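Odorant-binding protein 47 (Anopheles gambiae, PDB 3PM2) binds small hydrophobic odorants and is thought to help carry them through the aqueous fluid around the olfactory dendrites of the mosquito. Local coordinates at residues Lys79-Ser84 / Lys94-Ala99; Ser87-Trp92 / Ala151-Val156. One frame throughout, in Å; residues are numbered along the deposited sequence.

Contact 1 (Lys79-Ser84 / Lys94-Ala99); sequences KLYLDS and KITLDA. Unlike the reference sequence in segment 79-84: D83 (reference Ala).
The methyl of T96 presses against the root of the Y81 side chain, its CG2 lying 3.6 Å from Y81 CB and 4.2 Å from Y81 CG. Both residues are buried and their CA atoms lie 7.2 Å apart, a spacing that the small, branched threonine suits. Beside this pair, towards the surface, two leucines meet through single methyls, L82 CD1 and L97 CD2, at a looser 4.2 Å; their branched ends span the gap. In the next shell, the rotation of T96 is what sorts its two branches: CG2 stands anti to the backbone N (OG1 at chi1 -59°) and goes to the tyrosine, while OG1 turns back to hydrogen bond with W92 O, one turn earlier, so that a buried hydroxyl is satisfied within its own helix. S84 OG likewise bonds to Y81 O at 2.6 Å, in the carbonyl plane on a lone pair, and also pairs with F23 N, tying this helix to the loop before helix 27-44. Helices 74-85 and 92-109 pack as successive members of the mainly helical odorant-binding fold, and helix 133-147 covers Y81 through L138, M141 and L145, the last of which also touches T96.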
# COMPACT_ATOMS: atom_id res chain seq x y z
N LYS A 79 -16.39 -0.36 -0.52
CA LYS A 79 -17.19 -1.47 -1.06
C LYS A 79 -16.30 -2.67 -1.44
O LYS A 79 -16.61 -3.82 -1.07
CB LYS A 79 -18.02 -1.00 -2.26
CG LYS A 79 -19.12 -1.99 -2.66
CD LYS A 79 -20.11 -1.39 -3.64
CE LYS A 79 -21.07 -2.41 -4.23
NZ LYS A 79 -20.92 -2.56 -5.71
N LEU A 80 -15.17 -2.41 -2.13
CA LEU A 80 -14.23 -3.47 -2.52
C LEU A 80 -13.57 -4.15 -1.34
O LEU A 80 -13.53 -5.38 -1.30
CB LEU A 80 -13.17 -2.98 -3.51
CG LEU A 80 -13.66 -2.72 -4.92
CD1 LEU A 80 -12.56 -2.06 -5.74
CD2 LEU A 80 -14.16 -4.01 -5.60
N TYR A 81 -13.02 -3.35 -0.37
CA TYR A 81 -12.42 -3.95 0.82
C TYR A 81 -13.44 -4.76 1.60
O TYR A 81 -13.18 -5.92 1.91
CB TYR A 81 -11.80 -2.88 1.72
CG TYR A 81 -10.36 -2.60 1.40
CD1 TYR A 81 -9.38 -3.57 1.58
CD2 TYR A 81 -9.96 -1.33 0.97
CE1 TYR A 81 -8.04 -3.31 1.28
CE2 TYR A 81 -8.64 -1.07 0.65
CZ TYR A 81 -7.68 -2.05 0.83
OH TYR A 81 -6.38 -1.74 0.51
N LEU A 82 -14.66 -4.19 1.83
CA LEU A 82 -15.72 -4.91 2.53
C LEU A 82 -16.16 -6.18 1.83
O LEU A 82 -16.48 -7.16 2.51
CB LEU A 82 -16.93 -4.03 2.88
CG LEU A 82 -16.75 -2.99 4.00
CD1 LEU A 82 -18.07 -2.29 4.28
CD2 LEU A 82 -16.23 -3.62 5.28
N ASP A 83 -16.15 -6.19 0.50
CA ASP A 83 -16.41 -7.41 -0.25
C ASP A 83 -15.47 -8.52 0.13
O ASP A 83 -15.88 -9.59 0.37
CB ASP A 83 -16.36 -7.26 -1.78
CG ASP A 83 -16.78 -8.58 -2.56
OD1 ASP A 83 -17.97 -8.98 -2.51
OD2 ASP A 83 -15.95 -9.20 -3.28
N SER A 84 -14.17 -8.25 0.19
CA SER A 84 -13.19 -9.27 0.56
C SER A 84 -13.39 -9.82 2.00
O SER A 84 -13.03 -10.97 2.26
CB SER A 84 -11.76 -8.77 0.37
OG SER A 84 -11.42 -7.81 1.36
N LYS A 94 -14.85 -4.08 11.25
CA LYS A 94 -14.45 -2.88 12.00
C LYS A 94 -13.00 -2.51 11.77
O LYS A 94 -12.70 -1.33 11.65
CB LYS A 94 -14.71 -3.03 13.51
CG LYS A 94 -14.90 -1.69 14.23
CD LYS A 94 -16.33 -1.15 14.04
CE LYS A 94 -16.33 0.26 13.49
NZ LYS A 94 -17.61 0.58 12.82
N ILE A 95 -12.09 -3.50 11.74
CA ILE A 95 -10.67 -3.25 11.51
C ILE A 95 -10.50 -2.55 10.16
O ILE A 95 -9.83 -1.53 10.10
CB ILE A 95 -9.84 -4.55 11.59
CG1 ILE A 95 -9.86 -5.16 13.02
CG2 ILE A 95 -8.41 -4.29 11.12
CD1 ILE A 95 -9.10 -6.54 13.14
N THR A 96 -11.20 -3.05 9.13
CA THR A 96 -11.16 -2.49 7.77
C THR A 96 -11.73 -1.09 7.72
O THR A 96 -11.05 -0.19 7.22
CB THR A 96 -11.79 -3.47 6.75
OG1 THR A 96 -11.07 -4.70 6.80
CG2 THR A 96 -11.76 -2.93 5.32
N LEU A 97 -12.93 -0.88 8.28
CA LEU A 97 -13.54 0.46 8.32
C LEU A 97 -12.63 1.48 9.06
O LEU A 97 -12.42 2.57 8.54
CB LEU A 97 -14.94 0.42 8.93
CG LEU A 97 -16.01 -0.29 8.10
CD1 LEU A 97 -17.23 -0.61 8.96
CD2 LEU A 97 -16.45 0.57 6.90
N ASP A 98 -12.05 1.08 10.21
CA ASP A 98 -11.14 1.93 10.97
C ASP A 98 -9.87 2.24 10.15
O ASP A 98 -9.42 3.38 10.15
CB ASP A 98 -10.75 1.29 12.32
CG ASP A 98 -11.85 1.25 13.40
OD1 ASP A 98 -12.99 1.69 13.11
OD2 ASP A 98 -11.56 0.77 14.52
N ALA A 99 -9.32 1.22 9.46
CA ALA A 99 -8.11 1.37 8.63
C ALA A 99 -8.34 2.40 7.51
O ALA A 99 -7.52 3.28 7.33
CB ALA A 99 -7.71 0.03 8.05

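Contact 2 (Ser87-Trp92 / Ala151-Val156); sequences SMAPEW and AKLFTV
L153 lays one methyl, CD1, against A89 and W92 together, 3.7 Å from A89 CB. A89, ending at CB, offers a small apolar surface to the leucine methyl, and the same CD1 comes obliquely to within 3.9 Å of W92 NE1, on the pyrrole part of the indole. On the indole itself, M88 CE lies 3.6 Å above one face, nearer the ring's margin than its centre, and A89 N sits in plane at the edge, so residues of the preceding loop lie against the ring; C19 and P22 touch it as well. C19 belongs to one of the disulfides that brace this C-plus odorant-binding protein, bonded to C149 just ahead of 151-156, and F154 also packs on that pair, so the short 3-10 turn at 151-153 is set close to a covalent cross-link.

Farther out, the contact becomes polar and more open. K152 is exposed, and its long chain, running straight out past CG, carries NZ to E91 OE2 in a salt bridge of 2.9 Å; the glutamate, bent at chi2 (82°), comes from the opposite direction. NZ approaches OE2 from over the carboxylate, tilted 36° from its plane. A water bridges the same two groups, donating to E91 OE1 at 2.7 Å and accepting from K152 NZ at 2.8 Å.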
# COMPACT_ATOMS: atom_id res chain seq x y z
N SER A 87 -16.47 -13.19 3.84
CA SER A 87 -16.26 -14.58 4.24
C SER A 87 -15.07 -14.74 5.19
O SER A 87 -14.68 -15.87 5.53
CB SER A 87 -16.17 -15.50 3.03
OG SER A 87 -17.39 -15.49 2.31
N MET A 88 -14.53 -13.60 5.67
CA MET A 88 -13.44 -13.58 6.63
C MET A 88 -13.96 -13.55 8.06
O MET A 88 -15.18 -13.44 8.26
CB MET A 88 -12.53 -12.38 6.35
CG MET A 88 -11.83 -12.47 5.02
SD MET A 88 -10.70 -11.08 4.76
CE MET A 88 -9.35 -11.56 5.80
N ALA A 89 -13.05 -13.63 9.08
CA ALA A 89 -13.41 -13.55 10.50
C ALA A 89 -14.16 -12.21 10.74
O ALA A 89 -13.83 -11.21 10.09
CB ALA A 89 -12.15 -13.60 11.35
N PRO A 90 -15.21 -12.19 11.61
CA PRO A 90 -16.02 -10.97 11.76
C PRO A 90 -15.29 -9.75 12.29
O PRO A 90 -15.77 -8.62 12.09
CB PRO A 90 -17.17 -11.40 12.68
CG PRO A 90 -16.67 -12.61 13.39
CD PRO A 90 -15.75 -13.30 12.42
N GLU A 91 -14.13 -9.95 12.92
CA GLU A 91 -13.27 -8.87 13.41
C GLU A 91 -12.84 -7.92 12.28
O GLU A 91 -12.63 -6.73 12.52
CB GLU A 91 -12.01 -9.43 14.06
CG GLU A 91 -12.25 -10.16 15.37
CD GLU A 91 -12.71 -11.61 15.29
OE1 GLU A 91 -13.03 -12.09 14.18
OE2 GLU A 91 -12.81 -12.24 16.36
N TRP A 92 -12.70 -8.45 11.06
CA TRP A 92 -12.24 -7.67 9.91
C TRP A 92 -13.12 -6.52 9.44
O TRP A 92 -12.57 -5.56 8.90
CB TRP A 92 -11.83 -8.58 8.76
CG TRP A 92 -10.56 -9.35 9.03
CD1 TRP A 92 -10.45 -10.70 9.21
CD2 TRP A 92 -9.22 -8.83 9.12
NE1 TRP A 92 -9.13 -11.05 9.40
CE2 TRP A 92 -8.36 -9.92 9.38
CE3 TRP A 92 -8.68 -7.53 9.08
CZ2 TRP A 92 -6.98 -9.77 9.53
CZ3 TRP A 92 -7.30 -7.38 9.22
CH2 TRP A 92 -6.46 -8.48 9.45
N ALA A 151 -4.23 -11.77 17.23
CA ALA A 151 -3.19 -12.77 17.52
C ALA A 151 -3.67 -14.19 17.16
O ALA A 151 -2.88 -14.98 16.65
CB ALA A 151 -2.80 -12.72 18.99
N LYS A 152 -4.97 -14.47 17.32
CA LYS A 152 -5.55 -15.79 17.02
C LYS A 152 -5.48 -16.13 15.51
O LYS A 152 -5.61 -17.29 15.15
CB LYS A 152 -6.98 -15.93 17.58
CG LYS A 152 -8.04 -15.04 16.94
CD LYS A 152 -9.44 -15.36 17.44
CE LYS A 152 -10.49 -14.64 16.62
NZ LYS A 152 -11.87 -14.88 17.13
N LEU A 153 -5.30 -15.09 14.64
CA LEU A 153 -5.23 -15.22 13.18
C LEU A 153 -3.84 -14.97 12.63
O LEU A 153 -3.65 -14.99 11.41
CB LEU A 153 -6.26 -14.26 12.51
CG LEU A 153 -7.73 -14.58 12.83
CD1 LEU A 153 -8.62 -13.44 12.43
CD2 LEU A 153 -8.17 -15.88 12.17
N PHE A 154 -2.87 -14.74 13.52
CA PHE A 154 -1.50 -14.40 13.14
C PHE A 154 -0.58 -15.54 13.46
O PHE A 154 -0.61 -16.07 14.58
CB PHE A 154 -1.04 -13.12 13.87
CG PHE A 154 0.19 -12.47 13.28
CD1 PHE A 154 0.08 -11.48 12.31
CD2 PHE A 154 1.46 -12.81 13.73
CE1 PHE A 154 1.23 -10.88 11.77
CE2 PHE A 154 2.61 -12.19 13.20
CZ PHE A 154 2.48 -11.24 12.22
N THR A 155 0.30 -15.88 12.52
CA THR A 155 1.26 -16.98 12.72
C THR A 155 2.40 -16.43 13.61
O THR A 155 3.13 -15.55 13.18
CB THR A 155 1.75 -17.51 11.36
OG1 THR A 155 0.63 -17.90 10.56
CG2 THR A 155 2.71 -18.68 11.49
N VAL A 156 2.50 -16.93 14.85
CA VAL A 156 3.49 -16.47 15.81
C VAL A 156 4.79 -17.25 15.68
O VAL A 156 4.98 -18.27 16.34
CB VAL A 156 2.92 -16.41 17.26
CG1 VAL A 156 3.95 -15.86 18.26
CG2 VAL A 156 1.63 -15.59 17.31
O HOH W 1 -13.37 -14.73 14.78

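Overall arrangement
Following the chain from the N terminus, helix 74-85 supplies 79-84, the connecting loop supplies 87-92, and helix 92-109 at once supplies 94-99. Contact 1 therefore closes a short helix-loop-helix connection, with only nine residues between its segments. Contact 2 starts inside that loop and reaches across 58 residues, mostly helical, to the loop joining helix 133-147 to helix 158-167. Because its first segment lies between the two of contact 1 and its second far beyond them, the contacts cross rather than nest. Their centres, 14 Å apart, lie on the same side of the molecule: one pairs the helices, the other ties their connection to the later loop.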